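Local coordinates for protein aspartokinase (Synechocystis, PDB 3L76) that probably catalyses the ATP-dependent phosphorylation of aspartate that opens lysine and threonine synthesis, and binds both amino acids at its ACT domains, at residues 181-185 with 186-190; 358-362 with 363-367; 549-553 with 554-558. All blocks are in the same frame, centred on the assembly; numbering follows the deposited sequence.

Contact 1: 181-185 with 186-190; sequences LTTDP and RLVPE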
loop_
_atom_site.group_PDB
_atom_site.type_symbol
_atom_site.label_atom_id
_atom_site.label_comp_id
_atom_site.label_asym_id
_atom_site.label_seq_id
_atom_site.Cartn_x
_atom_site.Cartn_y
_atom_site.Cartn_z
ATOM N N LEU A 181 -12.584 29.998 13.078
ATOM C CA LEU A 181 -12.531 31.306 13.728
ATOM C C LEU A 181 -13.118 32.413 12.847
ATOM O O LEU A 181 -13.281 32.232 11.644
ATOM C CB LEU A 181 -11.097 31.641 14.132
ATOM C CG LEU A 181 -10.473 30.603 15.074
ATOM C CD1 LEU A 181 -8.971 30.805 15.254
ATOM C CD2 LEU A 181 -11.180 30.628 16.406
ATOM N N THR A 182 -13.448 33.548 13.463
ATOM C CA THR A 182 -14.009 34.699 12.752
ATOM C C THR A 182 -12.995 35.349 11.826
ATOM O O THR A 182 -13.360 36.022 10.855
ATOM C CB THR A 182 -14.528 35.771 13.715
ATOM O OG1 THR A 182 -13.550 36.008 14.735
ATOM C CG2 THR A 182 -15.833 35.332 14.346
ATOM N N THR A 183 -11.719 35.161 12.137
ATOM C CA THR A 183 -10.663 35.628 11.254
ATOM C C THR A 183 -9.321 35.020 11.643
ATOM O O THR A 183 -9.257 34.137 12.500
ATOM C CB THR A 183 -10.570 37.164 11.225
ATOM O OG1 THR A 183 -9.805 37.565 10.089
ATOM C CG2 THR A 183 -9.913 37.688 12.486
ATOM N N ASP A 184 -8.262 35.486 10.990
ATOM C CA ASP A 184 -6.915 34.989 11.234
ATOM C C ASP A 184 -6.356 35.531 12.538
ATOM O O ASP A 184 -6.017 36.709 12.624
ATOM C CB ASP A 184 -5.997 35.383 10.080
ATOM C CG ASP A 184 -4.551 35.003 10.326
ATOM O OD1 ASP A 184 -3.678 35.446 9.551
ATOM O OD2 ASP A 184 -4.286 34.266 11.289
ATOM N N PRO A 185 -6.226 34.655 13.548
ATOM C CA PRO A 185 -5.787 35.000 14.908
ATOM C C PRO A 185 -4.441 35.701 14.883
ATOM O O PRO A 185 -4.172 36.569 15.711
ATOM C CB PRO A 185 -5.615 33.636 15.582
ATOM C CG PRO A 185 -6.352 32.685 14.747
ATOM C CD PRO A 185 -6.302 33.201 13.351
ATOM N N ARG A 186 -3.603 35.302 13.935
ATOM C CA ARG A 186 -2.285 35.887 13.777
ATOM C C ARG A 186 -2.331 37.398 13.545
ATOM O O ARG A 186 -1.365 38.087 13.842
ATOM C CB ARG A 186 -1.516 35.188 12.651
ATOM C CG ARG A 186 -0.963 33.823 13.031
ATOM C CD ARG A 186 -0.193 33.181 11.873
ATOM N NE ARG A 186 -0.989 32.213 11.113
ATOM C CZ ARG A 186 -1.546 32.450 9.927
ATOM N NH1 ARG A 186 -1.403 33.630 9.341
ATOM N NH2 ARG A 186 -2.247 31.498 9.323
ATOM N N LEU A 187 -3.447 37.911 13.031
ATOM C CA LEU A 187 -3.581 39.351 12.814
ATOM C C LEU A 187 -4.578 39.979 13.774
ATOM O O LEU A 187 -4.486 41.160 14.082
ATOM C CB LEU A 187 -3.991 39.650 11.374
ATOM C CG LEU A 187 -3.282 38.871 10.268
ATOM C CD1 LEU A 187 -3.724 39.378 8.902
ATOM C CD2 LEU A 187 -1.782 38.978 10.418
ATOM N N VAL A 188 -5.537 39.189 14.240
ATOM C CA VAL A 188 -6.553 39.686 15.157
ATOM C C VAL A 188 -6.790 38.700 16.297
ATOM O O VAL A 188 -7.674 37.844 16.214
ATOM C CB VAL A 188 -7.873 39.958 14.427
ATOM C CG1 VAL A 188 -8.902 40.539 15.384
ATOM C CG2 VAL A 188 -7.637 40.889 13.234
ATOM N N PRO A 189 -5.995 38.821 17.373
ATOM C CA PRO A 189 -6.029 37.899 18.519
ATOM C C PRO A 189 -7.421 37.723 19.122
ATOM O O PRO A 189 -7.699 36.673 19.708
ATOM C CB PRO A 189 -5.092 38.566 19.536
ATOM C CG PRO A 189 -4.170 39.404 18.723
ATOM C CD PRO A 189 -4.996 39.893 17.554
ATOM N N GLU A 190 -8.279 38.730 18.979
ATOM C CA GLU A 190 -9.624 38.677 19.539
ATOM C C GLU A 190 -10.566 37.824 18.695
ATOM O O GLU A 190 -11.769 37.757 18.968
ATOM C CB GLU A 190 -10.200 40.078 19.695
ATOM C CG GLU A 190 -9.250 41.055 20.355
ATOM C CD GLU A 190 -8.132 41.494 19.432
ATOM O OE1 GLU A 190 -6.955 41.444 19.847
ATOM O OE2 GLU A 190 -8.430 41.888 18.288
#

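Contact 2: 358-362 with 363-367; sequences IAIAG and AGMIG. With LYS (lysine), chain F.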
loop_
_atom_site.group_PDB
_atom_site.type_symbol
_atom_site.label_atom_id
_atom_site.label_comp_id
_atom_site.label_asym_id
_atom_site.label_seq_id
_atom_site.Cartn_x
_atom_site.Cartn_y
_atom_site.Cartn_z
ATOM N N ILE A 358 -25.713 36.933 -14.687
ATOM C CA ILE A 358 -25.492 35.492 -14.765
ATOM C C ILE A 358 -24.227 35.141 -14.014
ATOM O O ILE A 358 -23.328 35.969 -13.878
ATOM C CB ILE A 358 -25.399 34.967 -16.204
ATOM C CG1 ILE A 358 -24.242 35.640 -16.933
ATOM C CG2 ILE A 358 -26.696 35.210 -16.939
ATOM C CD1 ILE A 358 -24.187 35.286 -18.390
ATOM N N ALA A 359 -24.162 33.915 -13.513
ATOM C CA ALA A 359 -22.976 33.471 -12.786
ATOM C C ALA A 359 -22.722 31.990 -12.947
ATOM O O ALA A 359 -23.641 31.197 -13.221
ATOM C CB ALA A 359 -23.115 33.806 -11.329
ATOM N N ILE A 360 -21.464 31.619 -12.775
ATOM C CA ILE A 360 -21.123 30.227 -12.530
ATOM C C ILE A 360 -20.640 30.166 -11.099
ATOM O O ILE A 360 -19.977 31.082 -10.611
ATOM C CB ILE A 360 -20.065 29.708 -13.501
ATOM C CG1 ILE A 360 -18.756 30.509 -13.345
ATOM C CG2 ILE A 360 -20.608 29.759 -14.925
ATOM C CD1 ILE A 360 -17.638 30.017 -14.254
ATOM N N ALA A 361 -21.002 29.097 -10.407
ATOM C CA ALA A 361 -20.673 28.979 -8.999
ATOM C C ALA A 361 -20.100 27.596 -8.751
ATOM O O ALA A 361 -20.527 26.628 -9.373
ATOM C CB ALA A 361 -21.915 29.213 -8.174
ATOM N N GLY A 362 -19.130 27.499 -7.853
ATOM C CA GLY A 362 -18.491 26.222 -7.600
ATOM C C GLY A 362 -17.224 26.258 -6.785
ATOM O O GLY A 362 -16.300 27.036 -7.073
ATOM N N ALA A 363 -17.188 25.403 -5.763
ATOM C CA ALA A 363 -16.009 25.249 -4.921
ATOM C C ALA A 363 -14.768 24.837 -5.725
ATOM O O ALA A 363 -13.648 25.238 -5.417
ATOM C CB ALA A 363 -16.292 24.260 -3.830
ATOM N N GLY A 364 -14.993 24.065 -6.778
ATOM C CA GLY A 364 -13.923 23.517 -7.586
ATOM C C GLY A 364 -13.132 24.522 -8.392
ATOM O O GLY A 364 -12.220 24.142 -9.126
ATOM N N MET A 365 -13.474 25.802 -8.263
ATOM C CA MET A 365 -12.808 26.834 -9.053
ATOM C C MET A 365 -11.727 27.494 -8.213
ATOM O O MET A 365 -10.812 28.114 -8.743
ATOM C CB MET A 365 -13.803 27.877 -9.588
ATOM C CG MET A 365 -14.261 28.915 -8.544
ATOM S SD MET A 365 -15.211 30.327 -9.175
ATOM C CE MET A 365 -16.614 29.519 -9.961
ATOM N N ILE A 366 -11.833 27.351 -6.897
ATOM C CA ILE A 366 -10.801 27.845 -5.987
ATOM C C ILE A 366 -9.403 27.320 -6.354
ATOM O O ILE A 366 -9.155 26.125 -6.308
ATOM C CB ILE A 366 -11.115 27.462 -4.529
ATOM C CG1 ILE A 366 -12.527 27.915 -4.151
ATOM C CG2 ILE A 366 -10.065 28.028 -3.584
ATOM C CD1 ILE A 366 -12.823 27.857 -2.676
ATOM N N GLY A 367 -8.501 28.217 -6.731
ATOM C CA GLY A 367 -7.131 27.840 -7.018
ATOM C C GLY A 367 -6.934 27.171 -8.361
ATOM O O GLY A 367 -5.820 26.852 -8.750
HETATM N N LYS F . -9.153 30.656 -9.992
HETATM C CA LYS F . -10.110 30.713 -11.104
HETATM C C LYS F . -9.452 30.850 -12.471
HETATM O O LYS F . -8.268 31.255 -12.552
HETATM C CB LYS F . -11.128 31.845 -10.886
HETATM C CG LYS F . -12.030 31.635 -9.672
HETATM C CD LYS F . -12.718 32.913 -9.218
HETATM C CE LYS F . -11.825 33.721 -8.298
HETATM N NZ LYS F . -12.416 33.903 -6.939
HETATM O OXT LYS F . -10.113 30.547 -13.496
#

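Contact 3: 549-553 with 554-558; sequences AALAQ and ENINI. With THR (threonine), chain C.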
loop_
_atom_site.group_PDB
_atom_site.type_symbol
_atom_site.label_atom_id
_atom_site.label_comp_id
_atom_site.label_asym_id
_atom_site.label_seq_id
_atom_site.Cartn_x
_atom_site.Cartn_y
_atom_site.Cartn_z
ATOM N N ALA A 549 -17.275 52.520 5.510
ATOM C CA ALA A 549 -17.118 53.570 6.503
ATOM C C ALA A 549 -16.003 53.204 7.466
ATOM O O ALA A 549 -15.262 54.063 7.935
ATOM C CB ALA A 549 -18.410 53.794 7.250
ATOM N N ALA A 550 -15.885 51.913 7.747
ATOM C CA ALA A 550 -14.874 51.417 8.667
ATOM C C ALA A 550 -13.469 51.689 8.136
ATOM O O ALA A 550 -12.560 52.010 8.903
ATOM C CB ALA A 550 -15.076 49.931 8.909
ATOM N N LEU A 551 -13.294 51.563 6.823
ATOM C CA LEU A 551 -11.988 51.777 6.214
ATOM C C LEU A 551 -11.665 53.269 6.093
ATOM O O LEU A 551 -10.520 53.683 6.239
ATOM C CB LEU A 551 -11.921 51.115 4.840
ATOM C CG LEU A 551 -12.144 49.605 4.776
ATOM C CD1 LEU A 551 -12.260 49.161 3.334
ATOM C CD2 LEU A 551 -11.035 48.849 5.484
ATOM N N ALA A 552 -12.685 54.072 5.822
ATOM C CA ALA A 552 -12.492 55.498 5.681
ATOM C C ALA A 552 -12.101 56.139 7.008
ATOM O O ALA A 552 -11.253 57.037 7.033
ATOM C CB ALA A 552 -13.745 56.149 5.113
ATOM N N GLN A 553 -12.717 55.677 8.101
ATOM C CA GLN A 553 -12.453 56.218 9.438
ATOM C C GLN A 553 -11.004 55.997 9.829
ATOM O O GLN A 553 -10.473 56.672 10.705
ATOM C CB GLN A 553 -13.380 55.596 10.485
ATOM C CG GLN A 553 -14.853 55.913 10.277
ATOM C CD GLN A 553 -15.767 55.052 11.130
ATOM O OE1 GLN A 553 -15.311 54.167 11.850
ATOM N NE2 GLN A 553 -17.068 55.305 11.046
ATOM N N GLU A 554 -10.370 55.039 9.172
ATOM C CA GLU A 554 -8.956 54.776 9.362
ATOM C C GLU A 554 -8.153 55.443 8.260
ATOM O O GLU A 554 -6.971 55.179 8.115
ATOM C CB GLU A 554 -8.694 53.265 9.356
ATOM C CG GLU A 554 -8.895 52.621 10.706
ATOM C CD GLU A 554 -7.779 52.979 11.652
ATOM O OE1 GLU A 554 -8.075 53.496 12.747
ATOM O OE2 GLU A 554 -6.602 52.766 11.284
ATOM N N ASN A 555 -8.810 56.303 7.488
ATOM C CA ASN A 555 -8.207 56.949 6.325
ATOM C C ASN A 555 -7.538 55.943 5.392
ATOM O O ASN A 555 -6.366 56.067 5.050
ATOM C CB ASN A 555 -7.223 58.047 6.743
ATOM C CG ASN A 555 -6.922 59.016 5.616
ATOM O OD1 ASN A 555 -6.735 58.621 4.469
ATOM N ND2 ASN A 555 -6.878 60.292 5.941
ATOM N N ILE A 556 -8.301 54.935 4.993
ATOM C CA ILE A 556 -7.808 53.887 4.112
ATOM C C ILE A 556 -8.518 54.000 2.763
ATOM O O ILE A 556 -9.748 53.985 2.678
ATOM C CB ILE A 556 -8.021 52.485 4.744
ATOM C CG1 ILE A 556 -7.055 52.274 5.901
ATOM C CG2 ILE A 556 -7.824 51.381 3.731
ATOM C CD1 ILE A 556 -7.302 51.003 6.682
ATOM N N ASN A 557 -7.746 54.146 1.701
ATOM C CA ASN A 557 -8.352 54.317 0.397
ATOM C C ASN A 557 -8.759 52.983 -0.208
ATOM O O ASN A 557 -8.034 51.994 -0.102
ATOM C CB ASN A 557 -7.410 55.064 -0.547
ATOM C CG ASN A 557 -8.063 55.386 -1.876
ATOM O OD1 ASN A 557 -9.135 55.988 -1.923
ATOM N ND2 ASN A 557 -7.419 54.977 -2.966
ATOM N N ILE A 558 -9.915 52.966 -0.856
ATOM C CA ILE A 558 -10.405 51.745 -1.470
ATOM C C ILE A 558 -10.102 51.756 -2.961
ATOM O O ILE A 558 -10.668 52.554 -3.709
ATOM C CB ILE A 558 -11.910 51.564 -1.235
ATOM C CG1 ILE A 558 -12.217 51.584 0.267
ATOM C CG2 ILE A 558 -12.395 50.269 -1.884
ATOM C CD1 ILE A 558 -13.690 51.590 0.581
HETATM N N THR C . -11.301 55.502 -3.292
HETATM C CA THR C . -12.671 55.861 -2.901
HETATM C C THR C . -12.952 55.535 -1.438
HETATM O O THR C . -12.089 54.970 -0.744
HETATM C CB THR C . -13.725 55.194 -3.806
HETATM O OG1 THR C . -13.631 53.763 -3.693
HETATM C CG2 THR C . -13.481 55.588 -5.256
HETATM O OXT THR C . -14.032 55.864 -0.931
#

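Contact 1: 181-185 with 186-190
The Arg186 guanidinium carries Asp184 OD2 over one face. This oxygen sits above the centre of the group, 3.5 Å from its plane. The other oxygen makes the salt bridge: Asp184 OD1 is 2.9 Å from Arg186 NH1. Carboxylate and guanidinium planes stand 64° apart, so the pair is not a flat, two-pronged one. The bend of the arginine chain at chi3 (-98°) folds the guanidinium back over the acid.

OD2 has a second task. It accepts the backbone N-H of Arg186, with Asp184 OD2 to Arg186 N at 2.9 Å, and the donor stands above the carboxylate plane. Both oxygens are therefore used by the same arginine, one mainly by its side chain and one by its backbone. With CG of Asp184 anti to its own N (chi1 175°), the carboxylate is placed where it can reach that N-H.

The carbonyl of Asp184 grips the next turn of the chain. Leu187 N lies 2.9 Å from Asp184 O, above the carbonyl plane. Val188 N lies 3.0 Å from Asp184 O, in the carbonyl plane. Leu187 CG packs against the carboxylate oxygen Asp184 OD1. One contact is apolar: Thr183 CG2 meets Val188 CB at 3.6 Å, the two side chains crossing at about a right angle. Thr183 OG1 is bonded to Val438 O.

Thr183 and Val188 both touch His585 of helix 577-587, and Leu187 touches Leu581 there. The loop thus lies against an ACT domain. The side-chain bond from Asp184 to the N-H two residues on is an Asx turn. Together with the backbone bonds from the same residue it makes an Asx motif, here in the Asp-Pro-Arg loop of the amino acid kinase fold, which in relatives borders the nucleotide site.

Contact 2: 358-362 with 363-367
Gly362 and Met365 meet in a single 3-10 turn, where a strand of an ACT domain gives way to the loop before helix 371-381. Ala363 begins the turn; its N-H is bonded to Glu219. Gly364 carries the chain round. At Met365 the backbone returns to the strand end by a weak hydrogen bond, Met365 N to Gly362 O at 3.3 Å.

The Met365 side chain then turns back over the strand. CG lies between the backbone N and the carbonyl carbon (chi1 78°), which sets it over Gly362 O. The bend at chi3 lets the methyl go on to the buried Ile360, with CE 4.1 Å from Ile360 CG1. Ile371 of the following helix also touches Met365.

Met365 belongs to a lysine pocket; the ligand is also hydrogen-bonded to Ala372, Ser392, Ser472 and Val473. The Met365 carbonyl takes a weak bond from the ligand amine, Met365 O to lysine N at 3.3 Å. Its sulfur lies along the ligand's aliphatic chain, Met365 SD being 3.5 Å from lysine CG.

Ile366 leaves the turn and packs on Ala206, Glu393 and Val394. Its backbone is tied back to the start of the turn, Ile366 N to Ala363 O at 3.2 Å.

Contact 3: 549-553 with 554-558
Leu551 and Ile556 are joined first by the backbone, in a Schellman motif that ends the helix. Leu551 O accepts two N-H groups. Ile556 N is 2.8 Å from Leu551 O, and Glu554 N is 3.2 Å from Leu551 O. The two donors come from opposite faces of the carbonyl plane. Ala552 O takes Asn555 N from above its own plane, closing a type I turn from Ala552 to Asn555. Asn555 is the C-prime residue, and its positive phi (51°) turns the chain out of the helix.

Apolar contacts run beneath this cap. Leu551 CB lies 4.1 Å from Ile556 CB. Further out, Leu551 CD1 meets Ile558 CG1 at 3.9 Å, the two side chains crossing at about a right angle. CG1 of Ile558 lies opposite the carbonyl carbon (chi1 -56°), and this sends the longer branch toward the leucine.

The third group of contacts holds the bound threonine. Asn557 OD1 accepts the ligand amine, at 2.6 Å from threonine N. The backbone of Ile558 grips the ligand at two points: Ile558 N is 3.0 Å from threonine O, and Ile558 O is 3.0 Å from threonine N. Its side chain touches the carboxylate, with Ile558 CG1 3.5 Å from threonine O. An alanine here is likely to leave Leu551 CD1 without its neighbour and to open a gap between the helix end and the ligand carboxylate.

Asp280, Ala285 and Gln304 complete the bonds to the threonine, so the site joins two ACT domains. Leu551 and Ile558 both pack on Cys570 of strand 567-573, and Ile556 on Val572. Ala580 of helix 577-587 touches Leu551 and Ile556. The end of helix 543-552 thus lies on the sheet at strand 567-573, beside helix 577-587, as in the ACT fold.

From the N terminus, contact 1 comes first. It closes a turn in the loop between strands 170-175 and 196-198 of the kinase fold. Contact 2 turns the end of strand 348-361 toward helix 371-381 in an ACT domain. Contact 3 takes the chain from helix 543-552 toward strand 560-563 in another. The three stand in series, and none nests or crosses. They do not touch: the nearest atoms of contacts 1 and 3 are about 12 Å apart, those of contacts 2 and 3 about 21 Å. Helix 577-587 lies against both contact 1 and contact 3. Contacts 2 and 3 serve separate effector pockets, for lysine and threonine.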